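Local coordinates for iron-chelator utilization protein (PDB 4YHB) that binds FAD and, as a siderophore-interacting protein, probably reduces ferric siderophores so that their iron can be released inside the cell, at residues A[56-61]-A[87-92]; A[141-146]-A[164-169]; A[9-14]-A[44-49]. All blocks are in the same frame, centred on the assembly; numbering follows the deposited sequence.

Contact 1: A[56-61]-A[87-92]; sequences LWFPNP and RDYTVR. With FAD (flavin-adenine dinucleotide), chain C.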
loop_
_atom_site.group_PDB
_atom_site.type_symbol
_atom_site.label_atom_id
_atom_site.label_comp_id
_atom_site.label_asym_id
_atom_site.label_seq_id
_atom_site.Cartn_x
_atom_site.Cartn_y
_atom_site.Cartn_z
ATOM N N LEU A 56 -6.608 0.612 9.492
ATOM C CA LEU A 56 -7.811 1.420 9.592
ATOM C C LEU A 56 -8.937 0.606 10.194
ATOM O O LEU A 56 -9.194 -0.530 9.776
ATOM C CB LEU A 56 -8.228 1.954 8.207
ATOM C CG LEU A 56 -7.203 2.887 7.561
ATOM C CD1 LEU A 56 -7.728 3.427 6.223
ATOM C CD2 LEU A 56 -6.824 4.041 8.498
ATOM N N TRP A 57 -9.635 1.208 11.147
ATOM C CA TRP A 57 -10.717 0.545 11.861
ATOM C C TRP A 57 -12.058 1.133 11.437
ATOM O O TRP A 57 -12.329 2.316 11.651
ATOM C CB TRP A 57 -10.509 0.672 13.389
ATOM C CG TRP A 57 -9.313 -0.109 13.885
ATOM C CD1 TRP A 57 -8.015 0.026 13.476
ATOM C CD2 TRP A 57 -9.308 -1.140 14.889
ATOM N NE1 TRP A 57 -7.205 -0.861 14.162
ATOM C CE2 TRP A 57 -7.975 -1.586 15.026
ATOM C CE3 TRP A 57 -10.299 -1.721 15.688
ATOM C CZ2 TRP A 57 -7.608 -2.589 15.934
ATOM C CZ3 TRP A 57 -9.932 -2.722 16.584
ATOM C CH2 TRP A 57 -8.598 -3.141 16.694
ATOM N N PHE A 58 -12.886 0.287 10.826
ATOM C CA PHE A 58 -14.089 0.717 10.119
ATOM C C PHE A 58 -15.361 0.485 10.936
ATOM O O PHE A 58 -15.412 -0.432 11.763
ATOM C CB PHE A 58 -14.219 -0.040 8.776
ATOM C CG PHE A 58 -13.140 0.283 7.766
ATOM C CD1 PHE A 58 -13.309 1.320 6.860
ATOM C CD2 PHE A 58 -11.966 -0.455 7.718
ATOM C CE1 PHE A 58 -12.332 1.618 5.922
ATOM C CE2 PHE A 58 -10.971 -0.155 6.779
ATOM C CZ PHE A 58 -11.157 0.881 5.890
ATOM N N PRO A 59 -16.412 1.277 10.666
ATOM C CA PRO A 59 -17.737 0.996 11.236
ATOM C C PRO A 59 -18.363 -0.239 10.593
ATOM O O PRO A 59 -18.006 -0.579 9.463
ATOM C CB PRO A 59 -18.542 2.252 10.887
ATOM C CG PRO A 59 -17.918 2.715 9.595
ATOM C CD PRO A 59 -16.436 2.462 9.785
ATOM N N ASN A 60 -19.259 -0.912 11.306
ATOM C CA ASN A 60 -20.087 -1.943 10.696
ATOM C C ASN A 60 -21.302 -1.281 10.067
ATOM O O ASN A 60 -22.109 -0.664 10.767
ATOM C CB ASN A 60 -20.519 -2.992 11.718
ATOM C CG ASN A 60 -21.282 -4.148 11.089
ATOM O OD1 ASN A 60 -22.201 -3.952 10.293
ATOM N ND2 ASN A 60 -20.892 -5.365 11.440
ATOM N N PRO A 61 -21.441 -1.411 8.742
ATOM C CA PRO A 61 -22.524 -0.768 7.990
ATOM C C PRO A 61 -23.910 -1.258 8.401
ATOM O O PRO A 61 -24.895 -0.541 8.210
ATOM C CB PRO A 61 -22.219 -1.163 6.545
ATOM C CG PRO A 61 -21.487 -2.446 6.672
ATOM C CD PRO A 61 -20.623 -2.281 7.880
ATOM N N ARG A 87 -8.181 -3.185 8.724
ATOM C CA ARG A 87 -7.537 -3.565 7.464
ATOM C C ARG A 87 -6.294 -2.712 7.265
ATOM O O ARG A 87 -6.266 -1.552 7.686
ATOM C CB ARG A 87 -8.478 -3.365 6.259
ATOM C CG ARG A 87 -9.866 -4.001 6.363
ATOM C CD ARG A 87 -9.790 -5.495 6.207
ATOM N NE ARG A 87 -11.102 -6.125 6.075
ATOM C CZ ARG A 87 -11.732 -6.769 7.055
ATOM N NH1 ARG A 87 -11.185 -6.851 8.260
ATOM N NH2 ARG A 87 -12.910 -7.339 6.824
ATOM N N ASP A 88 -5.283 -3.276 6.601
ATOM C CA ASP A 88 -4.036 -2.571 6.301
ATOM C C ASP A 88 -4.190 -1.646 5.100
ATOM O O ASP A 88 -4.644 -2.087 4.043
ATOM C CB ASP A 88 -2.918 -3.562 5.975
ATOM C CG ASP A 88 -2.324 -4.203 7.198
ATOM O OD1 ASP A 88 -2.930 -4.121 8.287
ATOM O OD2 ASP A 88 -1.246 -4.814 7.063
ATOM N N TYR A 89 -3.772 -0.392 5.250
ATOM C CA TYR A 89 -3.714 0.554 4.139
ATOM C C TYR A 89 -2.414 1.348 4.221
ATOM O O TYR A 89 -1.926 1.679 5.307
ATOM C CB TYR A 89 -4.930 1.512 4.140
ATOM C CG TYR A 89 -6.196 0.865 3.627
ATOM C CD1 TYR A 89 -7.071 0.234 4.496
ATOM C CD2 TYR A 89 -6.491 0.849 2.257
ATOM C CE1 TYR A 89 -8.220 -0.379 4.038
ATOM C CE2 TYR A 89 -7.648 0.227 1.775
ATOM C CZ TYR A 89 -8.507 -0.389 2.682
ATOM O OH TYR A 89 -9.653 -1.012 2.258
ATOM N N THR A 90 -1.869 1.675 3.058
ATOM C CA THR A 90 -0.620 2.415 2.968
ATOM C C THR A 90 -0.772 3.895 3.324
ATOM O O THR A 90 -1.795 4.517 3.028
ATOM C CB THR A 90 -0.034 2.294 1.546
ATOM O OG1 THR A 90 0.214 0.909 1.260
ATOM C CG2 THR A 90 1.275 3.100 1.398
ATOM N N VAL A 91 0.254 4.450 3.975
ATOM C CA VAL A 91 0.400 5.893 4.079
ATOM C C VAL A 91 0.818 6.423 2.714
ATOM O O VAL A 91 1.999 6.410 2.384
ATOM C CB VAL A 91 1.447 6.286 5.155
ATOM C CG1 VAL A 91 1.603 7.813 5.224
ATOM C CG2 VAL A 91 1.038 5.723 6.493
ATOM N N ARG A 92 -0.152 6.849 1.908
ATOM C CA ARG A 92 0.141 7.373 0.573
ATOM C C ARG A 92 0.962 8.655 0.653
ATOM O O ARG A 92 1.900 8.842 -0.108
ATOM C CB ARG A 92 -1.152 7.630 -0.209
ATOM C CG ARG A 92 -0.929 8.161 -1.640
ATOM C CD ARG A 92 -0.107 7.198 -2.499
ATOM N NE ARG A 92 0.207 7.781 -3.810
ATOM C CZ ARG A 92 1.192 8.652 -4.008
ATOM N NH1 ARG A 92 1.933 9.050 -2.985
ATOM N NH2 ARG A 92 1.420 9.143 -5.215
HETATM P PA FAD C . -11.691 -7.990 2.905
HETATM O O1A FAD C . -12.779 -8.196 3.968
HETATM O O2A FAD C . -10.246 -8.109 3.520
HETATM O O5B FAD C . -11.797 -9.203 1.851
HETATM C C5B FAD C . -13.029 -9.623 1.386
HETATM C C4B FAD C . -12.858 -10.262 -0.006
HETATM O O4B FAD C . -12.502 -9.317 -0.979
HETATM C C3B FAD C . -11.824 -11.306 -0.036
HETATM O O3B FAD C . -12.310 -12.312 -0.866
HETATM C C2B FAD C . -10.694 -10.670 -0.625
HETATM O O2B FAD C . -9.871 -11.538 -1.396
HETATM C C1B FAD C . -11.287 -9.685 -1.541
HETATM N N9A FAD C . -10.500 -8.477 -1.752
HETATM C C8A FAD C . -9.794 -7.795 -0.825
HETATM N N7A FAD C . -9.228 -6.732 -1.413
HETATM C C5A FAD C . -9.611 -6.717 -2.710
HETATM C C6A FAD C . -9.351 -5.877 -3.793
HETATM N N6A FAD C . -8.532 -4.730 -3.616
HETATM N N1A FAD C . -9.889 -6.154 -4.993
HETATM C C2A FAD C . -10.676 -7.237 -5.166
HETATM N N3A FAD C . -10.945 -8.063 -4.150
HETATM C C4A FAD C . -10.414 -7.829 -2.929
HETATM N N1 FAD C . -5.299 -1.657 -0.288
HETATM C C2 FAD C . -5.635 -0.478 -0.814
HETATM O O2 FAD C . -6.662 -0.373 -1.466
HETATM N N3 FAD C . -4.808 0.590 -0.594
HETATM C C4 FAD C . -3.675 0.479 0.132
HETATM O O4 FAD C . -2.983 1.474 0.300
HETATM C C4X FAD C . -3.294 -0.744 0.685
HETATM N N5 FAD C . -2.143 -0.919 1.431
HETATM C C5X FAD C . -1.851 -2.134 1.952
HETATM C C6 FAD C . -0.692 -2.313 2.714
HETATM C C7 FAD C . -0.411 -3.427 3.201
HETATM C C7M FAD C . 0.892 -3.498 4.019
HETATM C C8 FAD C . -1.070 -4.474 3.103
HETATM C C8M FAD C . -0.679 -5.798 3.697
HETATM C C9 FAD C . -2.238 -4.473 2.388
HETATM C C9A FAD C . -2.805 -3.239 1.688
HETATM N N10 FAD C . -3.894 -3.050 0.960
HETATM C C10 FAD C . -4.169 -1.831 0.446
HETATM C "C1'" FAD C . -4.807 -4.185 0.701
HETATM C "C2'" FAD C . -5.963 -4.232 1.651
HETATM O "O2'" FAD C . -5.499 -4.383 2.934
HETATM C "C3'" FAD C . -6.888 -5.428 1.231
HETATM O "O3'" FAD C . -7.246 -5.222 -0.099
HETATM C "C4'" FAD C . -8.061 -5.687 2.138
HETATM O "O4'" FAD C . -8.493 -6.971 1.982
HETATM C "C5'" FAD C . -9.263 -4.770 1.859
HETATM O "O5'" FAD C . -10.205 -4.762 2.904
HETATM P P FAD C . -11.673 -5.211 2.529
HETATM O O1P FAD C . -12.393 -5.139 3.894
HETATM O O2P FAD C . -12.040 -4.339 1.297
HETATM O O3P FAD C . -12.096 -6.670 2.092
#

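Contact 2: A[141-146]-A[164-169]; sequences DHYVLL and RDASVT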
loop_
_atom_site.group_PDB
_atom_site.type_symbol
_atom_site.label_atom_id
_atom_site.label_comp_id
_atom_site.label_asym_id
_atom_site.label_seq_id
_atom_site.Cartn_x
_atom_site.Cartn_y
_atom_site.Cartn_z
ATOM N N ASP A 141 20.734 1.942 -7.633
ATOM C CA ASP A 141 20.848 2.699 -8.873
ATOM C C ASP A 141 19.591 2.554 -9.709
ATOM O O ASP A 141 19.164 3.487 -10.385
ATOM C CB ASP A 141 22.059 2.231 -9.681
ATOM C CG ASP A 141 23.371 2.596 -9.018
ATOM O OD1 ASP A 141 23.553 3.780 -8.666
ATOM O OD2 ASP A 141 24.203 1.689 -8.823
ATOM N N HIS A 142 19.008 1.365 -9.671
ATOM C CA HIS A 142 17.873 1.067 -10.520
ATOM C C HIS A 142 16.830 0.293 -9.730
ATOM O O HIS A 142 17.110 -0.770 -9.171
ATOM C CB HIS A 142 18.329 0.284 -11.744
ATOM C CG HIS A 142 17.296 0.167 -12.821
ATOM N ND1 HIS A 142 17.572 0.451 -14.141
ATOM C CD2 HIS A 142 16.005 -0.238 -12.786
ATOM C CE1 HIS A 142 16.490 0.242 -14.871
ATOM N NE2 HIS A 142 15.526 -0.181 -14.074
ATOM N N TYR A 143 15.626 0.845 -9.680
ATOM C CA TYR A 143 14.529 0.236 -8.945
ATOM C C TYR A 143 13.546 -0.408 -9.906
ATOM O O TYR A 143 13.082 0.230 -10.844
ATOM C CB TYR A 143 13.819 1.285 -8.079
ATOM C CG TYR A 143 14.697 1.924 -7.033
ATOM C CD1 TYR A 143 14.680 1.472 -5.716
ATOM C CD2 TYR A 143 15.549 2.972 -7.353
ATOM C CE1 TYR A 143 15.481 2.052 -4.752
ATOM C CE2 TYR A 143 16.362 3.553 -6.396
ATOM C CZ TYR A 143 16.320 3.089 -5.097
ATOM O OH TYR A 143 17.123 3.664 -4.139
ATOM N N VAL A 144 13.247 -1.679 -9.677
ATOM C CA VAL A 144 12.232 -2.379 -10.445
ATOM C C VAL A 144 10.997 -2.584 -9.569
ATOM O O VAL A 144 11.067 -3.262 -8.545
ATOM C CB VAL A 144 12.735 -3.732 -10.952
ATOM C CG1 VAL A 144 11.633 -4.446 -11.727
ATOM C CG2 VAL A 144 13.984 -3.549 -11.824
ATOM N N LEU A 145 9.877 -1.984 -9.957
ATOM C CA LEU A 145 8.666 -2.030 -9.130
ATOM C C LEU A 145 7.505 -2.722 -9.836
ATOM O O LEU A 145 7.180 -2.401 -10.981
ATOM C CB LEU A 145 8.259 -0.615 -8.738
ATOM C CG LEU A 145 9.353 0.239 -8.102
ATOM C CD1 LEU A 145 8.976 1.688 -8.200
ATOM C CD2 LEU A 145 9.537 -0.144 -6.649
ATOM N N LEU A 146 6.894 -3.680 -9.152
ATOM C CA LEU A 146 5.721 -4.382 -9.656
ATOM C C LEU A 146 4.593 -4.230 -8.639
ATOM O O LEU A 146 4.810 -4.359 -7.424
ATOM C CB LEU A 146 6.035 -5.858 -9.915
ATOM C CG LEU A 146 7.235 -6.120 -10.835
ATOM C CD1 LEU A 146 8.418 -6.616 -10.033
ATOM C CD2 LEU A 146 6.876 -7.116 -11.919
ATOM N N ARG A 164 16.233 12.491 -8.633
ATOM C CA ARG A 164 16.105 12.628 -10.084
ATOM C C ARG A 164 17.086 11.733 -10.847
ATOM O O ARG A 164 16.843 11.375 -11.996
ATOM C CB ARG A 164 16.305 14.088 -10.494
ATOM N N ASP A 165 18.182 11.357 -10.194
ATOM C CA ASP A 165 19.207 10.514 -10.811
ATOM C C ASP A 165 18.751 9.069 -11.017
ATOM O O ASP A 165 19.258 8.374 -11.894
ATOM C CB ASP A 165 20.491 10.547 -9.964
ATOM C CG ASP A 165 20.362 9.783 -8.631
ATOM O OD1 ASP A 165 20.013 8.581 -8.615
ATOM O OD2 ASP A 165 20.602 10.398 -7.570
ATOM N N ALA A 166 17.820 8.618 -10.178
ATOM C CA ALA A 166 17.436 7.209 -10.123
ATOM C C ALA A 166 16.841 6.703 -11.427
ATOM O O ALA A 166 16.174 7.441 -12.141
ATOM C CB ALA A 166 16.450 6.980 -8.981
ATOM N N SER A 167 17.106 5.436 -11.731
ATOM C CA SER A 167 16.435 4.742 -12.814
ATOM C C SER A 167 15.285 3.933 -12.256
ATOM O O SER A 167 15.398 3.324 -11.179
ATOM C CB SER A 167 17.396 3.817 -13.569
ATOM O OG SER A 167 18.401 4.556 -14.228
ATOM N N VAL A 168 14.184 3.909 -12.998
ATOM C CA VAL A 168 12.990 3.189 -12.582
ATOM C C VAL A 168 12.438 2.353 -13.716
ATOM O O VAL A 168 12.301 2.831 -14.843
ATOM C CB VAL A 168 11.871 4.141 -12.114
ATOM C CG1 VAL A 168 10.686 3.343 -11.591
ATOM C CG2 VAL A 168 12.376 5.089 -11.067
ATOM N N THR A 169 12.131 1.100 -13.419
ATOM C CA THR A 169 11.342 0.280 -14.323
ATOM C C THR A 169 10.140 -0.213 -13.534
ATOM O O THR A 169 10.299 -0.920 -12.538
ATOM C CB THR A 169 12.141 -0.912 -14.889
ATOM O OG1 THR A 169 13.180 -0.428 -15.747
ATOM C CG2 THR A 169 11.239 -1.825 -15.694
#

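Contact 3: A[9-14]-A[44-49]; sequences TVEMYP and GLRSDN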
loop_
_atom_site.group_PDB
_atom_site.type_symbol
_atom_site.label_atom_id
_atom_site.label_comp_id
_atom_site.label_asym_id
_atom_site.label_seq_id
_atom_site.Cartn_x
_atom_site.Cartn_y
_atom_site.Cartn_z
ATOM N N THR A 9 17.305 -1.311 7.591
ATOM C CA THR A 9 17.111 -0.976 8.998
ATOM C C THR A 9 15.651 -0.731 9.398
ATOM O O THR A 9 14.932 0.052 8.765
ATOM C CB THR A 9 17.925 0.277 9.369
ATOM O OG1 THR A 9 19.259 0.154 8.849
ATOM C CG2 THR A 9 17.973 0.449 10.883
ATOM N N VAL A 10 15.228 -1.393 10.468
ATOM C CA VAL A 10 13.890 -1.214 11.013
ATOM C C VAL A 10 13.898 -0.250 12.192
ATOM O O VAL A 10 14.755 -0.329 13.073
ATOM C CB VAL A 10 13.290 -2.556 11.467
ATOM C CG1 VAL A 10 11.957 -2.341 12.171
ATOM C CG2 VAL A 10 13.144 -3.490 10.290
ATOM N N GLU A 11 12.946 0.675 12.194
ATOM C CA GLU A 11 12.725 1.551 13.329
ATOM C C GLU A 11 11.282 1.420 13.813
ATOM O O GLU A 11 10.344 1.520 13.024
ATOM C CB GLU A 11 13.037 3.002 12.964
ATOM C CG GLU A 11 12.583 3.994 14.018
ATOM C CD GLU A 11 12.910 5.436 13.670
ATOM O OE1 GLU A 11 13.289 5.707 12.512
ATOM O OE2 GLU A 11 12.787 6.302 14.566
ATOM N N MET A 12 11.099 1.192 15.106
ATOM C CA MET A 12 9.756 1.088 15.660
ATOM C C MET A 12 9.193 2.457 16.019
ATOM O O MET A 12 9.926 3.366 16.411
ATOM C CB MET A 12 9.746 0.175 16.891
ATOM C CG MET A 12 10.323 -1.207 16.635
ATOM S SD MET A 12 9.425 -2.144 15.376
ATOM C CE MET A 12 7.884 -2.471 16.230
ATOM N N TYR A 13 7.883 2.599 15.858
ATOM C CA TYR A 13 7.153 3.773 16.324
ATOM C C TYR A 13 6.343 3.393 17.547
ATOM O O TYR A 13 5.859 2.258 17.640
ATOM C CB TYR A 13 6.185 4.301 15.268
ATOM C CG TYR A 13 6.776 4.789 13.971
ATOM C CD1 TYR A 13 6.066 4.644 12.787
ATOM C CD2 TYR A 13 8.000 5.450 13.931
ATOM C CE1 TYR A 13 6.569 5.108 11.593
ATOM C CE2 TYR A 13 8.518 5.922 12.736
ATOM C CZ TYR A 13 7.791 5.748 11.568
ATOM O OH TYR A 13 8.276 6.207 10.373
ATOM N N PRO A 14 6.153 4.343 18.470
ATOM C CA PRO A 14 5.192 4.115 19.554
ATOM C C PRO A 14 3.759 4.019 19.020
ATOM O O PRO A 14 3.353 4.766 18.123
ATOM C CB PRO A 14 5.370 5.338 20.458
ATOM C CG PRO A 14 5.988 6.382 19.594
ATOM C CD PRO A 14 6.814 5.655 18.569
ATOM N N GLY A 44 1.920 13.683 16.628
ATOM C CA GLY A 44 2.879 12.636 16.920
ATOM C C GLY A 44 2.981 11.565 15.849
ATOM O O GLY A 44 3.853 10.698 15.906
ATOM N N LEU A 45 2.080 11.598 14.875
ATOM C CA LEU A 45 2.130 10.600 13.806
ATOM C C LEU A 45 3.412 10.772 12.990
ATOM O O LEU A 45 3.810 11.893 12.690
ATOM C CB LEU A 45 0.890 10.704 12.905
ATOM C CG LEU A 45 0.750 9.674 11.772
ATOM C CD1 LEU A 45 0.558 8.280 12.339
ATOM C CD2 LEU A 45 -0.409 10.039 10.838
ATOM N N ARG A 46 4.055 9.657 12.650
ATOM C CA ARG A 46 5.262 9.653 11.820
ATOM C C ARG A 46 5.146 8.694 10.632
ATOM O O ARG A 46 4.508 7.651 10.730
ATOM C CB ARG A 46 6.492 9.240 12.634
ATOM C CG ARG A 46 6.808 10.087 13.847
ATOM C CD ARG A 46 8.094 9.575 14.490
ATOM N NE ARG A 46 9.184 9.506 13.514
ATOM C CZ ARG A 46 10.333 8.865 13.712
ATOM N NH1 ARG A 46 10.548 8.223 14.854
ATOM N NH2 ARG A 46 11.264 8.863 12.764
ATOM N N SER A 47 5.803 9.034 9.531
ATOM C CA SER A 47 5.961 8.102 8.421
ATOM C C SER A 47 7.226 8.449 7.657
ATOM O O SER A 47 7.309 9.507 7.040
ATOM C CB SER A 47 4.747 8.129 7.487
ATOM O OG SER A 47 4.974 7.288 6.359
ATOM N N ASP A 48 8.217 7.566 7.703
ATOM C CA ASP A 48 9.510 7.873 7.102
ATOM C C ASP A 48 9.755 7.189 5.755
ATOM O O ASP A 48 10.618 7.619 4.991
ATOM C CB ASP A 48 10.636 7.501 8.072
ATOM C CG ASP A 48 10.667 8.403 9.287
ATOM O OD1 ASP A 48 11.056 9.576 9.132
ATOM O OD2 ASP A 48 10.285 7.948 10.386
ATOM N N ASN A 49 9.009 6.134 5.452
ATOM C CA ASN A 49 9.316 5.355 4.249
ATOM C C ASN A 49 8.089 4.923 3.441
ATOM O O ASN A 49 6.967 4.943 3.946
ATOM C CB ASN A 49 10.155 4.138 4.634
ATOM C CG ASN A 49 11.560 4.529 5.062
ATOM O OD1 ASN A 49 12.413 4.835 4.217
ATOM N ND2 ASN A 49 11.803 4.550 6.372
#

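Contact 1: A[56-61]-A[87-92]
Phe58 meets Tyr89 with the edge of its ring turned to the tyrosine's CE1, the two side chains crossing at about a right angle with Phe58 CZ 3.7 Å from Tyr89 CE1. Leu56 reaches the same tyrosine through CD1, 3.7 Å from Tyr89 CD1. The flavin comes to the edge of the Tyr89 ring: FAD N3 lies near the ring plane, 3.3 Å from Tyr89 CD2. Arg87 rests its CG on Phe58 CE2, then bends at chi2 (-73°) so that its guanidinium edge faces the pyrophosphate. Arg87 NE gives a bond of 2.7 Å to FAD O1P and NH2 one of 3.0 Å to O1A, one oxygen on each phosphate. Backbone atoms of the same strand add two more bonds: Asp88 O accepts from the ribityl O2' (2.7 Å), and Thr90 N donates to the flavin O4. One antiparallel hydrogen-bonded pair, Leu56 with Arg87, holds the two strands in register, with Leu56 N to Arg87 O at 2.8 Å. In the six-stranded barrel, strand 53-57 lies between 86-95 and 125-129; Leu126 of the latter touches Leu56 and Phe58, while Phe105 of strand 100-106 packs on Leu56, Phe58 and Tyr89, and Trp116 of helix 112-118 meets Phe58 edge-to-face.

Contact 2: A[141-146]-A[164-169]
Thr169 O draws two groups of the facing strand: Leu145 N donates to it at 2.8 Å, and Val144 CA makes a CA-H...O contact with it. Two residues back, Ser167 O is gripped in the same fashion, by Tyr143 N (172° at the hydrogen) and by the CA-H of His142. In return Tyr143 O accepts from Thr169 N at 2.9 Å, and Asp141 O takes Ser167 N just before strand 142-147 begins. The bonds thus pass alternately from one strand to the other, and the short strand segments run 19° apart.

His142 adds a side-chain bond on the face it shares with Ser167 and Thr169. Its CG stands anti to the backbone N (chi1 -168°), which lays the imidazole along the neighbouring strand. The ring lies over Ser167, whose CB sits beneath one face, 3.8 Å from the ring centroid in a CH-pi contact. Thr169 OG1 is at the ring edge, near its plane, 2.9 Å from His142 NE2; either atom could donate. Ring face and ring edge are therefore both engaged, and the bond helps fix the ring's rotation.

On the face of Tyr143 and Val168 the contacts are apolar: Leu145 CD1 lies 4.1 Å from Val168 CG1, and Tyr143 CE2 reaches Ala166 CB, just before the second strand begins. Tyr143 OH is bonded to Ala140 N, while Leu145 packs against Ile159 of helix 152-161. That helix connects the two strands, making a beta-alpha-beta crossover of the five-stranded parallel sheet, the core of a domain related to the NAD-binding domain of ferredoxin reductases.

Contact 3: A[9-14]-A[44-49]
Arg46 folds over Tyr13, with its CB above one face of the phenol, 4.0 Å from the ring centroid in a CH-pi contact and offset toward the rim. The chain then turns at chi3 (54°) and brings the guanidinium to the CE2 side of the ring, where Tyr13 CE2 lies over the centre of the guanidinium face, 3.6 Å from Arg46 CZ, although the two planes are 53° apart. From there Arg46 NH1 gives a salt-bridge bond of 3.0 Å to Glu11 OE2. The oxygen is met from above the carboxylate plane, and it is tilted slightly out of the guanidinium plane. Glu11 reaches this far because its chain is extended, and its OE1 is taken by Tyr136 OH.

Strand 9-12 carrying Glu11 pairs antiparallel with 133-136, a small sheet separate from the flavin-binding barrel, and the loop between barrel strands 32-38 and 53-57 packs against it here. Ser47 puts its CA 3.6 Å from Tyr13 OH, while its own hydroxyl turns to Asp52.

Asp48 completes the network. Its OD2 accepts from Tyr13 OH at 2.7 Å, on the anti side and 32° out of the carboxylate plane, and also forms a salt bridge with Arg46 NH2 at 2.7 Å. The phenol oxygen in turn takes a weak bond from Asp48 N. Glu11 OE1 and Asp48 OD2 are 4.3 Å apart, and the guanidinium that bonds to both carboxylates probably offsets their mutual repulsion.

Overall arrangement
Contact 1 supplies Arg87, Asp88, Tyr89 and Thr90 to the FAD pocket, whose other bonds come from residues such as Val106, Gly114 and Ser261. Contact 3 touches it: Val91 CG1 of the 87-92 segment packs on Ser47 OG of the 44-49 loop, 3.6 Å away, although their centres are about 19 Å apart. From contact 3, the Ser47 side chain is about 12 Å from the bound FAD, and that of Tyr13 about 11 Å from the zinc ion. Contact 2 belongs to the parallel-sheet part of the chain; its centre is about 30 Å from that of contact 1, on the opposite side of the chain's centre. Helix 152-161, within its crossover, touches Thr90 and Arg92 of contact 1.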